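Local coordinates for protein copper-containing nitrite reductase (PDB 6HBE) that probably reduces nitrite to nitric oxide with electrons from cytochrome c, as a copper-dependent homotrimer whose chains carry an extra cupredoxin-like domain, at residues Glu383-Asp391 against Cys428-Gly436; Lys141-Gly149 against Ser248-Pro256. All coordinates share one frame; numbering follows the deposited sequence.

Interaction 1: residues Glu383-Asp391 against Cys428-Gly436; sequences EGERTGRHD and CSIHPYMKG. With CU (copper (II) ion), chain L.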
ATOM      1  N   GLU C 383      -2.763  26.149  14.921  1.00 27.93           N
ATOM      2  CA  GLU C 383      -3.945  26.848  14.400  1.00 29.89           C
ATOM      3  C   GLU C 383      -3.882  27.012  12.889  1.00 27.62           C
ATOM      4  O   GLU C 383      -2.824  26.831  12.285  1.00 27.74           O
ATOM      5  CB  GLU C 383      -4.075  28.245  15.060  1.00 33.07           C
ATOM      6  CG  GLU C 383      -2.756  28.967  15.323  1.00 38.67           C
ATOM      7  CD  GLU C 383      -1.995  29.351  14.065  1.00 45.51           C
ATOM      8  OE1 GLU C 383      -2.582  30.072  13.223  1.00 44.83           O
ATOM      9  OE2 GLU C 383      -0.817  28.925  13.920  1.00 47.30           O
ATOM     10  N   GLY C 384      -5.028  27.362  12.299  1.00 25.28           N
ATOM     11  CA  GLY C 384      -5.116  27.680  10.870  1.00 26.98           C
ATOM     12  C   GLY C 384      -4.698  26.494   9.995  1.00 28.08           C
ATOM     13  O   GLY C 384      -5.016  25.329  10.314  1.00 26.16           O
ATOM     14  N   GLU C 385      -3.931  26.781   8.947  1.00 25.84           N
ATOM     15  CA  GLU C 385      -3.395  25.732   8.067  1.00 26.47           C
ATOM     16  C   GLU C 385      -2.398  24.798   8.743  1.00 24.91           C
ATOM     17  O   GLU C 385      -2.054  23.751   8.174  1.00 24.62           O
ATOM     18  CB  GLU C 385      -2.758  26.364   6.806  1.00 26.61           C
ATOM     19  CG  GLU C 385      -3.734  27.139   5.939  1.00 27.92           C
ATOM     20  CD  GLU C 385      -4.884  26.297   5.448  1.00 28.40           C
ATOM     21  OE1 GLU C 385      -4.660  25.102   5.067  1.00 26.03           O
ATOM     22  OE2 GLU C 385      -6.014  26.833   5.418  1.00 28.34           O
ATOM     23  N   ARG C 386      -1.925  25.140   9.940  1.00 25.42           N
ATOM     24  CA  ARG C 386      -1.055  24.256  10.695  1.00 25.27           C
ATOM     25  C   ARG C 386      -1.771  23.193  11.538  1.00 25.51           C
ATOM     26  O   ARG C 386      -1.096  22.279  12.049  1.00 25.05           O
ATOM     27  CB  ARG C 386      -0.075  25.060  11.547  1.00 27.32           C
ATOM     28  CG  ARG C 386       0.803  25.989  10.729  1.00 29.41           C
ATOM     29  CD  ARG C 386       1.946  26.573  11.544  1.00 30.04           C
ATOM     30  NE  ARG C 386       1.429  27.347  12.671  1.00 33.01           N
ATOM     31  CZ  ARG C 386       2.122  27.661  13.761  1.00 33.70           C
ATOM     32  NH1 ARG C 386       3.384  27.300  13.899  1.00 36.22           N
ATOM     33  NH2 ARG C 386       1.550  28.389  14.712  1.00 39.36           N
ATOM     34  N   THR C 387      -3.108  23.283  11.646  1.00 24.45           N
ATOM     35  CA  THR C 387      -3.909  22.379  12.485  1.00 25.39           C
ATOM     36  C   THR C 387      -4.817  21.492  11.661  1.00 23.02           C
ATOM     37  O   THR C 387      -5.204  21.818  10.521  1.00 26.21           O
ATOM     38  CB  THR C 387      -4.781  23.136  13.555  1.00 25.45           C
ATOM     39  OG1 THR C 387      -5.164  22.239  14.597  1.00 26.23           O
ATOM     40  CG2 THR C 387      -6.022  23.762  12.975  1.00 25.62           C
ATOM     41  N   GLY C 388      -5.113  20.337  12.240  1.00 22.96           N
ATOM     42  CA  GLY C 388      -6.125  19.416  11.726  1.00 22.09           C
ATOM     43  C   GLY C 388      -7.422  19.390  12.526  1.00 23.71           C
ATOM     44  O   GLY C 388      -8.240  18.477  12.330  1.00 21.71           O
ATOM     45  N   ARG C 389      -7.617  20.366  13.434  1.00 24.09           N
ATOM     46  CA  ARG C 389      -8.945  20.685  13.940  1.00 25.91           C
ATOM     47  C   ARG C 389      -9.830  21.203  12.823  1.00 24.79           C
ATOM     48  O   ARG C 389      -9.349  21.854  11.900  1.00 25.04           O
ATOM     49  CB  ARG C 389      -8.887  21.749  15.053  1.00 27.62           C
ATOM     50  CG  ARG C 389      -8.447  21.240  16.408  1.00 32.86           C
ATOM     51  CD  ARG C 389      -8.616  22.290  17.531  1.00 35.82           C
ATOM     52  NE  ARG C 389      -8.152  23.613  17.101  1.00 41.41           N
ATOM     53  CZ  ARG C 389      -6.890  24.071  17.108  1.00 43.03           C
ATOM     54  NH1 ARG C 389      -5.874  23.354  17.579  1.00 43.94           N
ATOM     55  NH2 ARG C 389      -6.641  25.303  16.653  1.00 48.99           N
ATOM     56  N   HIS C 390     -11.117  20.901  12.909  1.00 22.59           N
ATOM     57  CA  HIS C 390     -12.119  21.312  11.925  1.00 24.83           C
ATOM     58  C   HIS C 390     -13.443  21.652  12.588  1.00 26.70           C
ATOM     59  O   HIS C 390     -13.763  21.134  13.678  1.00 26.56           O
ATOM     60  CB  HIS C 390     -12.427  20.197  10.911  1.00 25.34           C
ATOM     61  CG  HIS C 390     -11.225  19.711  10.187  1.00 24.73           C
ATOM     62  ND1 HIS C 390     -10.534  20.507   9.303  1.00 26.50           N
ATOM     63  CD2 HIS C 390     -10.557  18.535  10.250  1.00 25.69           C
ATOM     64  CE1 HIS C 390      -9.497  19.832   8.832  1.00 25.59           C
ATOM     65  NE2 HIS C 390      -9.489  18.631   9.386  1.00 24.46           N
ATOM     66  N   ASP C 391     -14.229  22.474  11.880  1.00 28.76           N
ATOM     67  CA  ASP C 391     -15.646  22.658  12.173  1.00 28.79           C
ATOM     68  C   ASP C 391     -16.420  22.528  10.877  1.00 30.35           C
ATOM     69  O   ASP C 391     -15.836  22.280   9.792  1.00 27.77           O
ATOM     70  CB  ASP C 391     -15.904  23.999  12.928  1.00 29.82           C
ATOM     71  CG  ASP C 391     -15.588  25.270  12.093  1.00 32.85           C
ATOM     72  OD1 ASP C 391     -15.539  25.232  10.842  1.00 30.12           O
ATOM     73  OD2 ASP C 391     -15.432  26.357  12.710  1.00 33.42           O
ATOM     74  N   CYS C 428     -15.461  24.392   6.273  1.00 27.19           N
ATOM     75  CA  CYS C 428     -14.738  24.585   7.522  1.00 27.27           C
ATOM     76  C   CYS C 428     -14.234  26.023   7.611  1.00 28.25           C
ATOM     77  O   CYS C 428     -13.622  26.537   6.665  1.00 28.94           O
ATOM     78  CB  CYS C 428     -13.579  23.606   7.601  1.00 27.93           C
ATOM     79  SG  CYS C 428     -12.533  23.832   9.022  1.00 27.40           S
ATOM     80  N   SER C 429     -14.462  26.685   8.749  1.00 29.77           N
ATOM     81  CA  SER C 429     -14.053  28.093   8.892  1.00 28.29           C
ATOM     82  C   SER C 429     -12.536  28.227   9.036  1.00 31.10           C
ATOM     83  O   SER C 429     -11.974  29.251   8.655  1.00 29.95           O
ATOM     84  CB  SER C 429     -14.782  28.773  10.079  1.00 30.63           C
ATOM     85  OG  SER C 429     -14.390  28.243  11.325  1.00 29.54           O
ATOM     86  N   ILE C 430     -11.885  27.163   9.517  1.00 27.10           N
ATOM     87  CA  ILE C 430     -10.425  27.134   9.677  1.00 27.42           C
ATOM     88  C   ILE C 430      -9.767  26.998   8.298  1.00 27.70           C
ATOM     89  O   ILE C 430      -8.775  27.690   7.997  1.00 31.04           O
ATOM     90  CB  ILE C 430      -9.997  25.999  10.651  1.00 27.84           C
ATOM     91  CG1 ILE C 430     -10.697  26.174  12.013  1.00 29.60           C
ATOM     92  CG2 ILE C 430      -8.476  25.964  10.884  1.00 28.40           C
ATOM     93  CD1 ILE C 430     -10.538  25.019  12.990  1.00 30.92           C
ATOM     94  N   HIS C 431     -10.310  26.089   7.488  1.00 26.69           N
ATOM     95  CA  HIS C 431      -9.818  25.759   6.141  1.00 25.69           C
ATOM     96  C   HIS C 431     -10.959  25.966   5.131  1.00 27.25           C
ATOM     97  O   HIS C 431     -11.672  25.021   4.771  1.00 26.59           O
ATOM     98  CB  HIS C 431      -9.331  24.286   6.107  1.00 25.38           C
ATOM     99  CG  HIS C 431      -8.460  23.898   7.265  1.00 25.04           C
ATOM    100  ND1 HIS C 431      -8.922  23.173   8.351  1.00 25.24           N
ATOM    101  CD2 HIS C 431      -7.150  24.135   7.501  1.00 25.10           C
ATOM    102  CE1 HIS C 431      -7.929  22.975   9.194  1.00 25.22           C
ATOM    103  NE2 HIS C 431      -6.846  23.558   8.710  1.00 24.98           N
ATOM    104  N   PRO C 432     -11.148  27.218   4.650  1.00 29.41           N
ATOM    105  CA  PRO C 432     -12.395  27.537   3.912  1.00 29.34           C
ATOM    106  C   PRO C 432     -12.590  26.862   2.545  1.00 28.78           C
ATOM    107  O   PRO C 432     -13.695  26.876   2.027  1.00 28.30           O
ATOM    108  CB  PRO C 432     -12.377  29.075   3.788  1.00 31.29           C
ATOM    109  CG  PRO C 432     -11.012  29.521   4.219  1.00 33.83           C
ATOM    110  CD  PRO C 432     -10.225  28.363   4.761  1.00 31.97           C
ATOM    111  N   TYR C 433     -11.518  26.281   2.006  1.00 28.07           N
ATOM    112  CA  TYR C 433     -11.533  25.433   0.788  1.00 28.92           C
ATOM    113  C   TYR C 433     -12.099  24.006   1.017  1.00 27.27           C
ATOM    114  O   TYR C 433     -12.420  23.316   0.052  1.00 28.67           O
ATOM    115  CB  TYR C 433     -10.124  25.374   0.145  1.00 27.80           C
ATOM    116  CG  TYR C 433      -9.062  24.858   1.078  1.00 27.82           C
ATOM    117  CD1 TYR C 433      -8.814  23.487   1.207  1.00 27.57           C
ATOM    118  CD2 TYR C 433      -8.320  25.732   1.867  1.00 25.19           C
ATOM    119  CE1 TYR C 433      -7.847  23.019   2.099  1.00 26.47           C
ATOM    120  CE2 TYR C 433      -7.390  25.276   2.754  1.00 26.23           C
ATOM    121  CZ  TYR C 433      -7.142  23.913   2.872  1.00 27.13           C
ATOM    122  OH  TYR C 433      -6.191  23.504   3.792  1.00 25.69           O
ATOM    123  N   MET C 434     -12.236  23.569   2.273  1.00 26.28           N
ATOM    124  CA  MET C 434     -13.005  22.342   2.591  1.00 27.04           C
ATOM    125  C   MET C 434     -14.478  22.602   2.426  1.00 27.85           C
ATOM    126  O   MET C 434     -15.008  23.535   3.046  1.00 32.58           O
ATOM    127  CB  MET C 434     -12.836  21.926   4.042  1.00 28.29           C
ATOM    128  CG  MET C 434     -11.458  21.440   4.390  1.00 28.41           C
ATOM    129  SD  MET C 434     -11.268  20.954   6.123  1.00 27.93           S
ATOM    130  CE  MET C 434     -12.525  19.743   6.364  1.00 27.46           C
ATOM    131  N   LYS C 435     -15.158  21.765   1.658  1.00 26.77           N
ATOM    132  CA  LYS C 435     -16.572  22.006   1.349  1.00 27.74           C
ATOM    133  C   LYS C 435     -17.379  20.730   1.214  1.00 27.05           C
ATOM    134  O   LYS C 435     -16.918  19.740   0.631  1.00 25.78           O
ATOM    135  CB  LYS C 435     -16.707  22.838   0.057  1.00 31.37           C
ATOM    136  CG  LYS C 435     -18.149  23.287  -0.245  1.00 38.00           C
ATOM    137  CD  LYS C 435     -18.260  24.242  -1.436  1.00 41.74           C
ATOM    138  CE  LYS C 435     -17.712  25.625  -1.123  1.00 45.29           C
ATOM    139  NZ  LYS C 435     -17.911  26.555  -2.270  1.00 46.22           N
ATOM    140  N   GLY C 436     -18.611  20.776   1.721  1.00 25.75           N
ATOM    141  CA  GLY C 436     -19.553  19.668   1.630  1.00 26.51           C
ATOM    142  C   GLY C 436     -20.997  20.130   1.517  1.00 27.83           C
ATOM    143  O   GLY C 436     -21.281  21.334   1.657  1.00 26.98           O
TER
HETATM  144 CU    CU L 500     -10.763  22.444   8.673  1.00 26.91          CU
HETATM  145  O   HOH W   1      -7.063  29.033   6.372  1.00 30.49           O
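H390, C428 and H431 share one copper ion, and metal bonding is the chief interaction here. The thiolate C428 SG lies 2.3 Å from the copper, with H390 ND1 and H431 ND1 at 2.0 Å each; the imidazoles meet rim to rim, planes 59° apart. M434, the fourth residue of the site, brings SD to 3.0 Å from the copper and, bent at its last torsion (chi3 56°), lays CE over one face of the H390 ring.

Hydrogen bonds to these ligands form a second shell. D391 N donates to C428 SG, while the D391 carboxylate takes S429 N on OD1 (2.8 Å, 172°) and S429 OG through the syn lone pair of OD2. A leucine in place of D391 would probably leave both S429 donors without their acceptors and the thiolate loop less firmly positioned. H431 NE2 gives weak bonds to the carbonyls of G384 and T387, and D377 holds H390 NE2. Separately, E385 OE1 accepts from Y433 OH (2.6 Å) and from H125, linking this loop to a ligand of another copper.

Apolar packing is supplied by I430, whose CG2 meets T387 CG2. A Cys-His-His-Met set is that of a type 1 copper, consistent with electron transfer.

Interaction 2: residues Lys141-Gly149 against Ser248-Pro256; sequences KYRMERELG and SWVIEWRVP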
ATOM      1  N   LYS C 141      32.529  14.336 -11.422  1.00 33.22           N
ATOM      2  CA  LYS C 141      31.699  13.886 -12.554  1.00 34.56           C
ATOM      3  C   LYS C 141      31.211  12.434 -12.365  1.00 31.00           C
ATOM      4  O   LYS C 141      31.911  11.619 -11.781  1.00 29.56           O
ATOM      5  CB  LYS C 141      32.458  14.058 -13.872  1.00 37.77           C
ATOM      6  CG  LYS C 141      32.729  15.531 -14.163  1.00 41.63           C
ATOM      7  CD  LYS C 141      33.419  15.752 -15.498  1.00 47.79           C
ATOM      8  CE  LYS C 141      33.743  17.227 -15.720  1.00 51.20           C
ATOM      9  NZ  LYS C 141      32.521  18.081 -15.676  1.00 52.23           N
ATOM     10  N   TYR C 142      29.991  12.135 -12.829  1.00 30.79           N
ATOM     11  CA  TYR C 142      29.437  10.769 -12.776  1.00 29.14           C
ATOM     12  C   TYR C 142      30.280   9.846 -13.674  1.00 31.18           C
ATOM     13  O   TYR C 142      30.976  10.310 -14.595  1.00 29.29           O
ATOM     14  CB  TYR C 142      27.938  10.761 -13.214  1.00 29.32           C
ATOM     15  CG  TYR C 142      26.994  11.513 -12.264  1.00 26.41           C
ATOM     16  CD1 TYR C 142      26.607  10.959 -11.031  1.00 27.36           C
ATOM     17  CD2 TYR C 142      26.481  12.757 -12.606  1.00 25.84           C
ATOM     18  CE1 TYR C 142      25.747  11.652 -10.170  1.00 25.92           C
ATOM     19  CE2 TYR C 142      25.627  13.455 -11.759  1.00 25.99           C
ATOM     20  CZ  TYR C 142      25.254  12.909 -10.545  1.00 25.61           C
ATOM     21  OH  TYR C 142      24.412  13.635  -9.721  1.00 23.88           O
ATOM     22  N   ARG C 143      30.229   8.546 -13.406  1.00 30.23           N
ATOM     23  CA  ARG C 143      31.148   7.594 -14.023  1.00 30.60           C
ATOM     24  C   ARG C 143      31.107   7.520 -15.562  1.00 31.95           C
ATOM     25  O   ARG C 143      32.182   7.489 -16.200  1.00 31.47           O
ATOM     26  CB  ARG C 143      30.967   6.219 -13.380  1.00 31.41           C
ATOM     27  CG  ARG C 143      31.810   5.114 -13.977  1.00 32.16           C
ATOM     28  CD  ARG C 143      31.852   3.910 -13.063  1.00 32.95           C
ATOM     29  NE  ARG C 143      32.112   2.699 -13.815  1.00 35.32           N
ATOM     30  CZ  ARG C 143      32.110   1.480 -13.303  1.00 36.44           C
ATOM     31  NH1 ARG C 143      31.902   1.291 -12.005  1.00 37.51           N
ATOM     32  NH2 ARG C 143      32.321   0.442 -14.102  1.00 36.95           N
ATOM     33  N   MET C 144      29.911   7.500 -16.169  1.00 28.95           N
ATOM     34  CA  MET C 144      29.798   7.424 -17.632  1.00 28.93           C
ATOM     35  C   MET C 144      30.290   8.712 -18.321  1.00 29.90           C
ATOM     36  O   MET C 144      30.839   8.654 -19.420  1.00 29.41           O
ATOM     37  CB  MET C 144      28.370   7.085 -18.105  1.00 28.83           C
ATOM     38  CG  MET C 144      28.280   6.696 -19.596  1.00 28.69           C
ATOM     39  SD  MET C 144      26.612   6.164 -20.117  1.00 32.07           S
ATOM     40  CE  MET C 144      26.574   4.506 -19.422  1.00 31.67           C
ATOM     41  N   GLU C 145      30.083   9.873 -17.706  1.00 33.35           N
ATOM     42  CA  GLU C 145      30.675  11.119 -18.232  1.00 32.46           C
ATOM     43  C   GLU C 145      32.206  11.048 -18.191  1.00 31.83           C
ATOM     44  O   GLU C 145      32.866  11.359 -19.179  1.00 33.50           O
ATOM     45  CB  GLU C 145      30.194  12.357 -17.472  1.00 34.25           C
ATOM     46  CG  GLU C 145      30.906  13.656 -17.893  1.00 34.17           C
ATOM     47  CD  GLU C 145      30.138  14.945 -17.584  1.00 36.77           C
ATOM     48  OE1 GLU C 145      29.010  14.923 -17.030  1.00 32.49           O
ATOM     49  OE2 GLU C 145      30.678  16.019 -17.923  1.00 37.53           O
ATOM     50  N   ARG C 146      32.760  10.618 -17.072  1.00 32.44           N
ATOM     51  CA  ARG C 146      34.217  10.486 -16.942  1.00 35.33           C
ATOM     52  C   ARG C 146      34.749   9.542 -18.021  1.00 36.44           C
ATOM     53  O   ARG C 146      35.625   9.934 -18.800  1.00 34.41           O
ATOM     54  CB  ARG C 146      34.623  10.009 -15.540  1.00 37.97           C
ATOM     55  CG  ARG C 146      36.133   9.847 -15.366  1.00 42.59           C
ATOM     56  CD  ARG C 146      36.585   9.482 -13.949  1.00 44.74           C
ATOM     57  NE  ARG C 146      36.131   8.152 -13.513  1.00 48.10           N
ATOM     58  CZ  ARG C 146      35.157   7.877 -12.636  1.00 47.80           C
ATOM     59  NH1 ARG C 146      34.447   8.828 -12.029  1.00 45.53           N
ATOM     60  NH2 ARG C 146      34.880   6.603 -12.365  1.00 51.89           N
ATOM     61  N   GLU C 147      34.192   8.328 -18.079  1.00 33.44           N
ATOM     62  CA  GLU C 147      34.581   7.299 -19.065  1.00 35.42           C
ATOM     63  C   GLU C 147      34.468   7.709 -20.533  1.00 36.26           C
ATOM     64  O   GLU C 147      35.325   7.334 -21.327  1.00 40.53           O
ATOM     65  CB  GLU C 147      33.802   5.980 -18.844  1.00 34.70           C
ATOM     66  CG  GLU C 147      34.201   5.229 -17.563  1.00 34.14           C
ATOM     67  CD  GLU C 147      33.300   4.040 -17.240  1.00 33.33           C
ATOM     68  OE1 GLU C 147      32.224   3.879 -17.847  1.00 31.98           O
ATOM     69  OE2 GLU C 147      33.660   3.236 -16.383  1.00 33.65           O
ATOM     70  N   LEU C 148      33.430   8.450 -20.912  1.00 34.58           N
ATOM     71  CA  LEU C 148      33.261   8.851 -22.308  1.00 36.09           C
ATOM     72  C   LEU C 148      33.977  10.161 -22.672  1.00 36.38           C
ATOM     73  O   LEU C 148      34.138  10.469 -23.860  1.00 36.01           O
ATOM     74  CB  LEU C 148      31.766   8.947 -22.662  1.00 37.70           C
ATOM     75  CG  LEU C 148      30.980   7.628 -22.558  1.00 36.88           C
ATOM     76  CD1 LEU C 148      29.504   7.898 -22.829  1.00 37.89           C
ATOM     77  CD2 LEU C 148      31.504   6.568 -23.517  1.00 38.38           C
ATOM     78  N   GLY C 149      34.376  10.931 -21.663  1.00 38.40           N
ATOM     79  CA  GLY C 149      35.023  12.225 -21.859  1.00 39.18           C
ATOM     80  C   GLY C 149      34.097  13.298 -22.399  1.00 42.21           C
ATOM     81  O   GLY C 149      34.564  14.223 -23.047  1.00 41.39           O
ATOM     82  N   SER C 248      15.159   9.591  -4.543  1.00 18.19           N
ATOM     83  CA  SER C 248      15.583  10.023  -5.891  1.00 19.00           C
ATOM     84  C   SER C 248      16.771   9.209  -6.380  1.00 19.32           C
ATOM     85  O   SER C 248      17.440   8.550  -5.575  1.00 19.50           O
ATOM     86  CB  SER C 248      15.990  11.503  -5.886  1.00 19.05           C
ATOM     87  OG  SER C 248      17.226  11.694  -5.135  1.00 21.00           O
ATOM     88  N   TRP C 249      16.993   9.259  -7.700  1.00 19.56           N
ATOM     89  CA  TRP C 249      18.116   8.626  -8.374  1.00 19.40           C
ATOM     90  C   TRP C 249      18.640   9.506  -9.504  1.00 19.51           C
ATOM     91  O   TRP C 249      17.856  10.218 -10.123  1.00 20.36           O
ATOM     92  CB  TRP C 249      17.700   7.271  -8.998  1.00 19.97           C
ATOM     93  CG  TRP C 249      17.358   6.174  -8.025  1.00 19.75           C
ATOM     94  CD1 TRP C 249      16.095   5.885  -7.513  1.00 20.08           C
ATOM     95  CD2 TRP C 249      18.248   5.214  -7.458  1.00 19.63           C
ATOM     96  NE1 TRP C 249      16.172   4.816  -6.668  1.00 19.67           N
ATOM     97  CE2 TRP C 249      17.474   4.374  -6.611  1.00 20.98           C
ATOM     98  CE3 TRP C 249      19.623   4.950  -7.599  1.00 21.12           C
ATOM     99  CZ2 TRP C 249      18.028   3.278  -5.914  1.00 21.59           C
ATOM    100  CZ3 TRP C 249      20.187   3.866  -6.874  1.00 20.94           C
ATOM    101  CH2 TRP C 249      19.387   3.063  -6.029  1.00 22.25           C
ATOM    102  N   VAL C 250      19.959   9.448  -9.764  1.00 19.11           N
ATOM    103  CA  VAL C 250      20.508   9.767 -11.113  1.00 20.21           C
ATOM    104  C   VAL C 250      20.891   8.446 -11.820  1.00 19.31           C
ATOM    105  O   VAL C 250      21.473   7.559 -11.204  1.00 21.57           O
ATOM    106  CB  VAL C 250      21.714  10.735 -11.034  1.00 19.57           C
ATOM    107  CG1 VAL C 250      22.391  10.912 -12.381  1.00 20.74           C
ATOM    108  CG2 VAL C 250      21.244  12.090 -10.532  1.00 19.22           C
ATOM    109  N   ILE C 251      20.493   8.297 -13.083  1.00 19.39           N
ATOM    110  CA  ILE C 251      20.705   7.068 -13.855  1.00 19.90           C
ATOM    111  C   ILE C 251      21.460   7.447 -15.162  1.00 21.09           C
ATOM    112  O   ILE C 251      21.079   8.397 -15.839  1.00 20.99           O
ATOM    113  CB  ILE C 251      19.336   6.432 -14.176  1.00 20.65           C
ATOM    114  CG1 ILE C 251      18.650   5.947 -12.875  1.00 20.85           C
ATOM    115  CG2 ILE C 251      19.446   5.301 -15.194  1.00 21.04           C
ATOM    116  CD1 ILE C 251      17.137   5.802 -13.031  1.00 20.83           C
ATOM    117  N   GLU C 252      22.524   6.707 -15.479  1.00 21.67           N
ATOM    118  CA  GLU C 252      23.245   6.809 -16.756  1.00 22.63           C
ATOM    119  C   GLU C 252      23.016   5.525 -17.576  1.00 21.90           C
ATOM    120  O   GLU C 252      23.206   4.426 -17.056  1.00 22.28           O
ATOM    121  CB  GLU C 252      24.745   6.994 -16.473  1.00 23.34           C
ATOM    122  CG  GLU C 252      25.094   8.283 -15.760  1.00 25.91           C
ATOM    123  CD  GLU C 252      26.605   8.433 -15.545  1.00 25.99           C
ATOM    124  OE1 GLU C 252      27.219   7.566 -14.918  1.00 27.26           O
ATOM    125  OE2 GLU C 252      27.177   9.429 -16.020  1.00 30.24           O
ATOM    126  N   TRP C 253      22.592   5.669 -18.834  1.00 20.98           N
ATOM    127  CA  TRP C 253      22.287   4.556 -19.708  1.00 20.92           C
ATOM    128  C   TRP C 253      22.517   5.002 -21.158  1.00 21.83           C
ATOM    129  O   TRP C 253      22.136   6.110 -21.535  1.00 23.26           O
ATOM    130  CB  TRP C 253      20.797   4.113 -19.499  1.00 21.19           C
ATOM    131  CG  TRP C 253      20.253   3.029 -20.437  1.00 20.48           C
ATOM    132  CD1 TRP C 253      20.664   1.726 -20.526  1.00 20.97           C
ATOM    133  CD2 TRP C 253      19.147   3.156 -21.344  1.00 20.80           C
ATOM    134  NE1 TRP C 253      19.928   1.058 -21.480  1.00 20.72           N
ATOM    135  CE2 TRP C 253      18.998   1.915 -21.999  1.00 20.93           C
ATOM    136  CE3 TRP C 253      18.333   4.223 -21.733  1.00 21.38           C
ATOM    137  CZ2 TRP C 253      18.009   1.691 -22.965  1.00 20.57           C
ATOM    138  CZ3 TRP C 253      17.352   3.997 -22.691  1.00 21.62           C
ATOM    139  CH2 TRP C 253      17.213   2.747 -23.306  1.00 21.05           C
ATOM    140  N   ARG C 254      23.129   4.135 -21.958  1.00 23.75           N
ATOM    141  CA  ARG C 254      23.197   4.325 -23.416  1.00 25.48           C
ATOM    142  C   ARG C 254      22.062   3.625 -24.117  1.00 24.01           C
ATOM    143  O   ARG C 254      21.773   2.468 -23.825  1.00 26.31           O
ATOM    144  CB  ARG C 254      24.529   3.836 -23.971  1.00 28.71           C
ATOM    145  CG  ARG C 254      25.646   4.803 -23.606  1.00 33.48           C
ATOM    146  CD  ARG C 254      27.019   4.224 -23.804  1.00 37.04           C
ATOM    147  NE  ARG C 254      27.326   3.167 -22.845  1.00 40.10           N
ATOM    148  CZ  ARG C 254      28.555   2.739 -22.560  1.00 43.35           C
ATOM    149  NH1 ARG C 254      29.623   3.272 -23.149  1.00 45.56           N
ATOM    150  NH2 ARG C 254      28.725   1.760 -21.681  1.00 44.49           N
ATOM    151  N   VAL C 255      21.432   4.322 -25.052  1.00 23.78           N
ATOM    152  CA  VAL C 255      20.373   3.744 -25.866  1.00 23.65           C
ATOM    153  C   VAL C 255      21.080   2.671 -26.739  1.00 25.44           C
ATOM    154  O   VAL C 255      22.076   3.003 -27.422  1.00 27.09           O
ATOM    155  CB  VAL C 255      19.666   4.785 -26.759  1.00 24.05           C
ATOM    156  CG1 VAL C 255      18.555   4.137 -27.564  1.00 23.49           C
ATOM    157  CG2 VAL C 255      19.050   5.934 -25.957  1.00 25.35           C
ATOM    158  N   PRO C 256      20.611   1.404 -26.694  1.00 23.08           N
ATOM    159  CA  PRO C 256      21.159   0.350 -27.552  1.00 25.09           C
ATOM    160  C   PRO C 256      21.117   0.711 -29.049  1.00 26.06           C
ATOM    161  O   PRO C 256      20.358   1.583 -29.467  1.00 24.00           O
ATOM    162  CB  PRO C 256      20.247  -0.862 -27.257  1.00 25.94           C
ATOM    163  CG  PRO C 256      19.764  -0.627 -25.847  1.00 24.91           C
ATOM    164  CD  PRO C 256      19.594   0.859 -25.766  1.00 24.38           C
TER
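Helix-on-sheet packing joins the short helix 143-148 to strand 248-254, an inner strand of the six-stranded sheet that also contains 199-208 and 222-227. The two axes approach to 9.3 Å at 40°, and alternate strand residues, V250, E252 and R254, face the helix.

At the centre, the E252 carboxylate meets the first turn of the helix. M144 N donates to E252 OE1 at 3.0 Å, an almost straight bond (167°) arriving on the syn side but tilted out of the carboxylate plane; E145 N adds a weak bond to OE2. The chain of E252 runs extended beyond CG, which carries the acid across to these amides. Y226 and Y199 hydroxyls bind OE1 and OE2 respectively, so the buried carboxylate is gripped from both the helix and the sheet, and the helix N-terminus is likely to stabilise its negative charge.

Apolar contacts flank this polar centre. V250 CG1 sits over one face of the Y142 ring, 4.1 Å from its centroid, in a CH-pi contact, while Y142 OH bonds to the G229 carbonyl. M144, with CG anti to its own N (chi1 -167°), sends its thioether toward the strand, where it crosses the R254 side chain: SD lies 3.9 Å from R254 CG, and CE approaches R254 NE. L148 CD2 reaches R254 NH1 at 3.8 Å, and a salt bridge to E223 holds the guanidinium's other end.

A sheet-borne carboxylate that accepts from first-turn amides thus ties the N-terminal end of a short helix to a cupredoxin-like β-sandwich.

Both segments of interaction 2 come earlier in the chain than those of interaction 1. Their centres lie 47 Å apart, with the chain's centre between them and nearest atoms about 26 Å apart, and they share no strand or sheet. Interaction 2 packs a helix on the sheet containing 199-208 and 248-254, and W253 on its strand bonds to N83 of a neighbouring subunit. Interaction 1 belongs to the plastocyanin/azurin-like region, where loops beside strands 393-398 and 435-443 hold a copper. Through E385 and H125 that region also touches another copper site of the same chain. One contact thus builds structure beside a subunit interface; the other builds a metal centre.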